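Local coordinates for mannosephosphate isomerase, putative (Archaeoglobus fulgidus, PDB 1ZX5), which probably interconverts mannose 6-phosphate and fructose 6-phosphate as a zinc-dependent type 1 mannose-6-phosphate isomerase, at residues Ser6-Ala11 against Ser50-Lys55; Ser39-Ala44 against Gly272-Val277. One frame throughout, in Å; residues are numbered along the deposited sequence.

How the contacts relate
Contacts 1 and 2 are neighbours, with centres about 9 Å apart, and their segments alternate along the chain. They are tied by backbone. Ser50 N of contact 1 probably bonds to Ser43 O of contact 2 at 2.8 Å, and Leu276 N probably bonds to Ile8 O, also at 2.8 Å. Residues 6-11 therefore lie between strand 51-54 and strand 274-277. Phe42 is shared packing, since its CZ comes to 3.2 Å from Ile8 O. The side chains of Gln10 and Glu41 lie about 3 Å and 4 Å from bound acetic acid, which probably came from the crystallisation liquor. Neither contact includes a residue of the fructofuranose pocket around Pro95-Gln97 and Asp150-Lys154.

Contact 1: residues Ser6-Ala11 against Ser50-Lys55; sequences SFIFQA and STVLVK
Phe9 and Leu53 form an antiparallel hydrogen-bonded pair, Leu53 N donating to Phe9 O at 2.8 Å in a nearly straight bond. Next along, Gln10 and Val52 are paired without hydrogen bonds, their CA atoms 4.1 Å apart and their side chains diverging. Ala11 N then donates to Thr51 O at 2.8 Å. Ile8 and Val52 make the tight, buried part. Ile8 CG2 is anti to the backbone N (chi1 -64° for CG1), and this branch does the touching: it rests on Val52 CB at 3.8 Å and also nears Val54 CG2. Phe42 and Met61 close over Val52. Gln10 sends its extended chain toward Ser50, but its NE2 bonds to Trp40 O, and Ser50 OG pairs with Ser43 N. An alanine in place of Gln10 would probably cost Trp40 O this side-chain donor and open a gap beside Ser50. The other face is nearer solvent: Phe9, Ala11 and Leu53 are partly exposed, although Ala11 CB still meets Leu53 CG at 3.7 Å. Toward Phe7 and Lys55 the segments part, and a water bridges Phe7 O and Leu53 O. A short strand thus joins the 51-54/57-60 hairpin in a three-stranded antiparallel sheet, while Ile8 bonds on to strand 274-277.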
loop_
_atom_site.group_PDB
_atom_site.type_symbol
_atom_site.label_atom_id
_atom_site.label_comp_id
_atom_site.label_asym_id
_atom_site.label_seq_id
_atom_site.Cartn_x
_atom_site.Cartn_y
_atom_site.Cartn_z
ATOM N N SER A 6 22.721 1.448 -2.618
ATOM C CA SER A 6 21.803 2.003 -1.630
ATOM C C SER A 6 20.391 2.228 -2.173
ATOM O O SER A 6 19.416 2.084 -1.442
ATOM C CB SER A 6 22.342 3.326 -1.088
ATOM O OG SER A 6 23.358 3.111 -0.142
ATOM N N PHE A 7 20.295 2.599 -3.447
ATOM C CA PHE A 7 19.052 3.058 -4.028
ATOM C C PHE A 7 18.741 2.334 -5.331
ATOM O O PHE A 7 19.477 2.458 -6.317
ATOM C CB PHE A 7 19.092 4.579 -4.250
ATOM C CG PHE A 7 19.614 5.358 -3.064
ATOM C CD1 PHE A 7 18.945 5.331 -1.839
ATOM C CD2 PHE A 7 20.775 6.110 -3.175
ATOM C CE1 PHE A 7 19.435 6.043 -0.742
ATOM C CE2 PHE A 7 21.268 6.826 -2.087
ATOM C CZ PHE A 7 20.589 6.794 -0.868
ATOM N N ILE A 8 17.650 1.573 -5.314
ATOM C CA ILE A 8 17.212 0.799 -6.460
ATOM C C ILE A 8 15.915 1.410 -6.981
ATOM O O ILE A 8 14.998 1.692 -6.211
ATOM C CB ILE A 8 17.059 -0.703 -6.105
ATOM C CG1 ILE A 8 18.431 -1.288 -5.720
ATOM C CG2 ILE A 8 16.390 -1.495 -7.262
ATOM C CD1 ILE A 8 18.379 -2.671 -5.054
ATOM N N PHE A 9 15.868 1.635 -8.289
ATOM C CA PHE A 9 14.742 2.303 -8.926
ATOM C C PHE A 9 13.985 1.324 -9.816
ATOM O O PHE A 9 14.551 0.320 -10.240
ATOM C CB PHE A 9 15.252 3.523 -9.704
ATOM C CG PHE A 9 15.842 4.575 -8.810
ATOM C CD1 PHE A 9 15.020 5.501 -8.173
ATOM C CD2 PHE A 9 17.215 4.604 -8.550
ATOM C CE1 PHE A 9 15.552 6.456 -7.319
ATOM C CE2 PHE A 9 17.754 5.556 -7.689
ATOM C CZ PHE A 9 16.922 6.483 -7.071
ATOM N N GLN A 10 12.708 1.594 -10.078
ATOM C CA GLN A 10 11.981 0.818 -11.095
ATOM C C GLN A 10 12.471 1.222 -12.465
ATOM O O GLN A 10 12.639 2.408 -12.727
ATOM C CB GLN A 10 10.464 1.035 -11.028
ATOM C CG GLN A 10 9.828 0.375 -9.841
ATOM C CD GLN A 10 8.335 0.164 -9.986
ATOM O OE1 GLN A 10 7.622 0.920 -10.652
ATOM N NE2 GLN A 10 7.852 -0.853 -9.335
ATOM N N ALA A 11 12.690 0.231 -13.323
ATOM C CA ALA A 11 13.081 0.445 -14.719
ATOM C C ALA A 11 11.927 0.975 -15.587
ATOM O O ALA A 11 12.148 1.758 -16.516
ATOM C CB ALA A 11 13.612 -0.851 -15.299
ATOM N N SER A 50 7.162 -5.884 -10.704
ATOM C CA SER A 50 7.866 -4.699 -11.166
ATOM C C SER A 50 9.224 -5.121 -11.688
ATOM O O SER A 50 9.761 -6.157 -11.283
ATOM C CB SER A 50 8.045 -3.696 -10.027
ATOM O OG SER A 50 6.806 -3.095 -9.682
ATOM N N THR A 51 9.776 -4.328 -12.594
ATOM C CA THR A 51 11.138 -4.557 -13.026
ATOM C C THR A 51 11.998 -3.387 -12.549
ATOM O O THR A 51 11.576 -2.226 -12.570
ATOM C CB THR A 51 11.277 -4.814 -14.574
ATOM O OG1 THR A 51 11.039 -3.605 -15.280
ATOM C CG2 THR A 51 10.282 -5.870 -15.087
ATOM N N VAL A 52 13.205 -3.711 -12.102
ATOM C CA VAL A 52 14.070 -2.739 -11.446
ATOM C C VAL A 52 15.406 -2.540 -12.170
ATOM O O VAL A 52 15.829 -3.385 -12.966
ATOM C CB VAL A 52 14.304 -3.104 -9.943
ATOM C CG1 VAL A 52 12.986 -3.113 -9.182
ATOM C CG2 VAL A 52 15.034 -4.439 -9.796
ATOM N N LEU A 53 16.048 -1.406 -11.885
ATOM C CA LEU A 53 17.405 -1.124 -12.357
ATOM C C LEU A 53 18.413 -1.233 -11.216
ATOM O O LEU A 53 18.389 -0.432 -10.267
ATOM C CB LEU A 53 17.495 0.287 -12.950
ATOM C CG LEU A 53 16.889 0.589 -14.319
ATOM C CD1 LEU A 53 16.558 2.087 -14.414
ATOM C CD2 LEU A 53 17.818 0.138 -15.445
ATOM N N VAL A 54 19.297 -2.219 -11.323
ATOM C CA VAL A 54 20.391 -2.371 -10.372
ATOM C C VAL A 54 21.728 -1.988 -11.032
ATOM O O VAL A 54 22.241 -2.724 -11.886
ATOM C CB VAL A 54 20.438 -3.799 -9.765
ATOM C CG1 VAL A 54 21.675 -3.965 -8.877
ATOM C CG2 VAL A 54 19.169 -4.077 -8.968
ATOM N N LYS A 55 22.271 -0.830 -10.632
ATOM C CA LYS A 55 23.488 -0.261 -11.246
ATOM C C LYS A 55 23.351 -0.114 -12.779
ATOM O O LYS A 55 24.308 -0.340 -13.532
ATOM C CB LYS A 55 24.741 -1.088 -10.872
ATOM C CG LYS A 55 25.281 -0.861 -9.444
ATOM C CD LYS A 55 25.989 -2.124 -8.914
ATOM C CE LYS A 55 27.080 -1.800 -7.879
ATOM N NZ LYS A 55 26.562 -1.596 -6.492
HETATM O O HOH W 1 20.497 1.473 -8.789
#

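Contact 2: residues Ser39-Ala44 against Gly272-Val277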
loop_
_atom_site.group_PDB
_atom_site.type_symbol
_atom_site.label_atom_id
_atom_site.label_comp_id
_atom_site.label_asym_id
_atom_site.label_seq_id
_atom_site.Cartn_x
_atom_site.Cartn_y
_atom_site.Cartn_z
ATOM N N SER A 39 -0.710 2.163 -9.250
ATOM C CA SER A 39 0.686 1.997 -9.609
ATOM C C SER A 39 1.323 1.102 -8.567
ATOM O O SER A 39 1.304 1.441 -7.390
ATOM C CB SER A 39 1.421 3.339 -9.604
ATOM O OG SER A 39 2.803 3.098 -9.760
ATOM N N TRP A 40 1.894 -0.016 -9.008
ATOM C CA TRP A 40 2.498 -1.007 -8.129
ATOM C C TRP A 40 3.989 -0.721 -8.041
ATOM O O TRP A 40 4.704 -0.761 -9.048
ATOM C CB TRP A 40 2.223 -2.430 -8.650
ATOM C CG TRP A 40 0.751 -2.871 -8.529
ATOM C CD1 TRP A 40 -0.361 -2.063 -8.564
ATOM C CD2 TRP A 40 0.257 -4.215 -8.380
ATOM N NE1 TRP A 40 -1.505 -2.820 -8.432
ATOM C CE2 TRP A 40 -1.158 -4.140 -8.312
ATOM C CE3 TRP A 40 0.873 -5.475 -8.289
ATOM C CZ2 TRP A 40 -1.968 -5.277 -8.159
ATOM C CZ3 TRP A 40 0.065 -6.607 -8.133
ATOM C CH2 TRP A 40 -1.339 -6.498 -8.072
ATOM N N GLU A 41 4.448 -0.392 -6.835
ATOM C CA GLU A 41 5.808 0.077 -6.624
ATOM C C GLU A 41 6.639 -1.040 -6.005
ATOM O O GLU A 41 6.423 -1.408 -4.856
ATOM C CB GLU A 41 5.801 1.313 -5.711
ATOM C CG GLU A 41 4.829 2.436 -6.133
ATOM C CD GLU A 41 5.396 3.328 -7.234
ATOM O OE1 GLU A 41 6.609 3.591 -7.233
ATOM O OE2 GLU A 41 4.638 3.783 -8.107
ATOM N N PHE A 42 7.597 -1.565 -6.772
ATOM C CA PHE A 42 8.462 -2.679 -6.349
ATOM C C PHE A 42 7.666 -3.928 -6.029
ATOM O O PHE A 42 7.950 -4.637 -5.065
ATOM C CB PHE A 42 9.408 -2.259 -5.203
ATOM C CG PHE A 42 10.286 -1.115 -5.580
ATOM C CD1 PHE A 42 11.327 -1.300 -6.495
ATOM C CD2 PHE A 42 10.030 0.165 -5.095
ATOM C CE1 PHE A 42 12.140 -0.228 -6.891
ATOM C CE2 PHE A 42 10.838 1.240 -5.471
ATOM C CZ PHE A 42 11.895 1.040 -6.376
ATOM N N SER A 43 6.662 -4.192 -6.865
ATOM C CA SER A 43 5.847 -5.382 -6.731
ATOM C C SER A 43 6.661 -6.640 -6.999
ATOM O O SER A 43 7.273 -6.775 -8.062
ATOM C CB SER A 43 4.665 -5.332 -7.689
ATOM O OG SER A 43 4.093 -6.627 -7.826
ATOM N N ALA A 44 6.659 -7.549 -6.025
ATOM C CA ALA A 44 7.088 -8.922 -6.264
ATOM C C ALA A 44 5.873 -9.861 -6.296
ATOM O O ALA A 44 5.994 -11.044 -5.995
ATOM C CB ALA A 44 8.087 -9.369 -5.222
ATOM N N GLY A 272 6.306 11.503 -6.827
ATOM C CA GLY A 272 5.555 10.498 -7.578
ATOM C C GLY A 272 6.298 9.196 -7.816
ATOM O O GLY A 272 5.733 8.239 -8.382
ATOM N N TYR A 273 7.550 9.146 -7.360
ATOM C CA TYR A 273 8.414 7.994 -7.586
ATOM C C TYR A 273 8.938 7.419 -6.281
ATOM O O TYR A 273 9.003 8.114 -5.259
ATOM C CB TYR A 273 9.567 8.354 -8.538
ATOM C CG TYR A 273 9.089 8.591 -9.958
ATOM C CD1 TYR A 273 9.022 7.543 -10.876
ATOM C CD2 TYR A 273 8.665 9.861 -10.369
ATOM C CE1 TYR A 273 8.554 7.757 -12.187
ATOM C CE2 TYR A 273 8.203 10.089 -11.661
ATOM C CZ TYR A 273 8.153 9.032 -12.560
ATOM O OH TYR A 273 7.700 9.265 -13.832
ATOM N N SER A 274 9.318 6.148 -6.346
ATOM C CA SER A 274 9.761 5.388 -5.202
ATOM C C SER A 274 11.161 4.863 -5.410
ATOM O O SER A 274 11.637 4.694 -6.540
ATOM C CB SER A 274 8.854 4.177 -4.954
ATOM O OG SER A 274 7.547 4.603 -4.673
ATOM N N CYS A 275 11.758 4.499 -4.290
ATOM C CA CYS A 275 13.100 4.042 -4.256
ATOM C C CYS A 275 13.157 2.867 -3.267
ATOM O O CYS A 275 12.604 2.947 -2.173
ATOM C CB CYS A 275 13.906 5.246 -3.761
ATOM S SG CYS A 275 15.485 4.938 -3.449
ATOM N N LEU A 276 13.816 1.781 -3.661
ATOM C CA LEU A 276 14.012 0.615 -2.801
ATOM C C LEU A 276 15.415 0.652 -2.173
ATOM O O LEU A 276 16.425 0.729 -2.883
ATOM C CB LEU A 276 13.809 -0.680 -3.607
ATOM C CG LEU A 276 14.167 -2.041 -2.984
ATOM C CD1 LEU A 276 13.180 -2.438 -1.904
ATOM C CD2 LEU A 276 14.199 -3.136 -4.072
ATOM N N VAL A 277 15.463 0.606 -0.842
ATOM C CA VAL A 277 16.711 0.664 -0.104
ATOM C C VAL A 277 16.942 -0.685 0.579
ATOM O O VAL A 277 16.202 -1.045 1.496
ATOM C CB VAL A 277 16.696 1.794 0.962
ATOM C CG1 VAL A 277 18.076 1.926 1.640
ATOM C CG2 VAL A 277 16.217 3.138 0.346
HETATM O O HOH W 2 8.414 4.656 -8.804
#
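Strand 36-41 and strand 274-277 belong to different sheets, and their backbones stay apart. The nearest CA atoms, Glu41 and Ser274, are 6.8 Å from each other. Both segments fall in sequence regions of the cupin clan, so the contact joins two cupin-type parts of the chain, consistent with the type 1 isomerase family. Strand 274-277 is an outer strand of its five-stranded sheet. After Glu41 the segment 39-44 turns at Phe42, whose backbone is left-handed, and the ring is directed at the second strand. The side chains do the joining, and all that touch are buried. Leu276 CB sits over one face of the Phe42 ring, 3.7 Å from its centroid and only 10° off the normal. This is a CH-pi contact. At the ring edge, Phe42 CE2 meets Ser274 CB at 3.6 Å. The tip of the ring also packs on backbone, with Phe42 CZ 3.4 Å from Leu276 N. Ile251 and Met61 touch both Phe42 and Leu276 and complete the apolar packing. Glu41 is bent at its second torsion (chi2 -81°), which folds the carboxylate back. Ser274 OG donates to Glu41 OE1 at 2.9 Å, coming from above the carboxylate plane. A water gives the same oxygen a second donor and accepts from Ser274 N, so the two segments are also bridged through it. Lys29 forms a salt bridge with Glu41 OE2 and also bonds Gly272 O. Ser39 OG donates to Glu41 OE2 at 2.6 Å on the anti side, 27° out of the carboxylate plane.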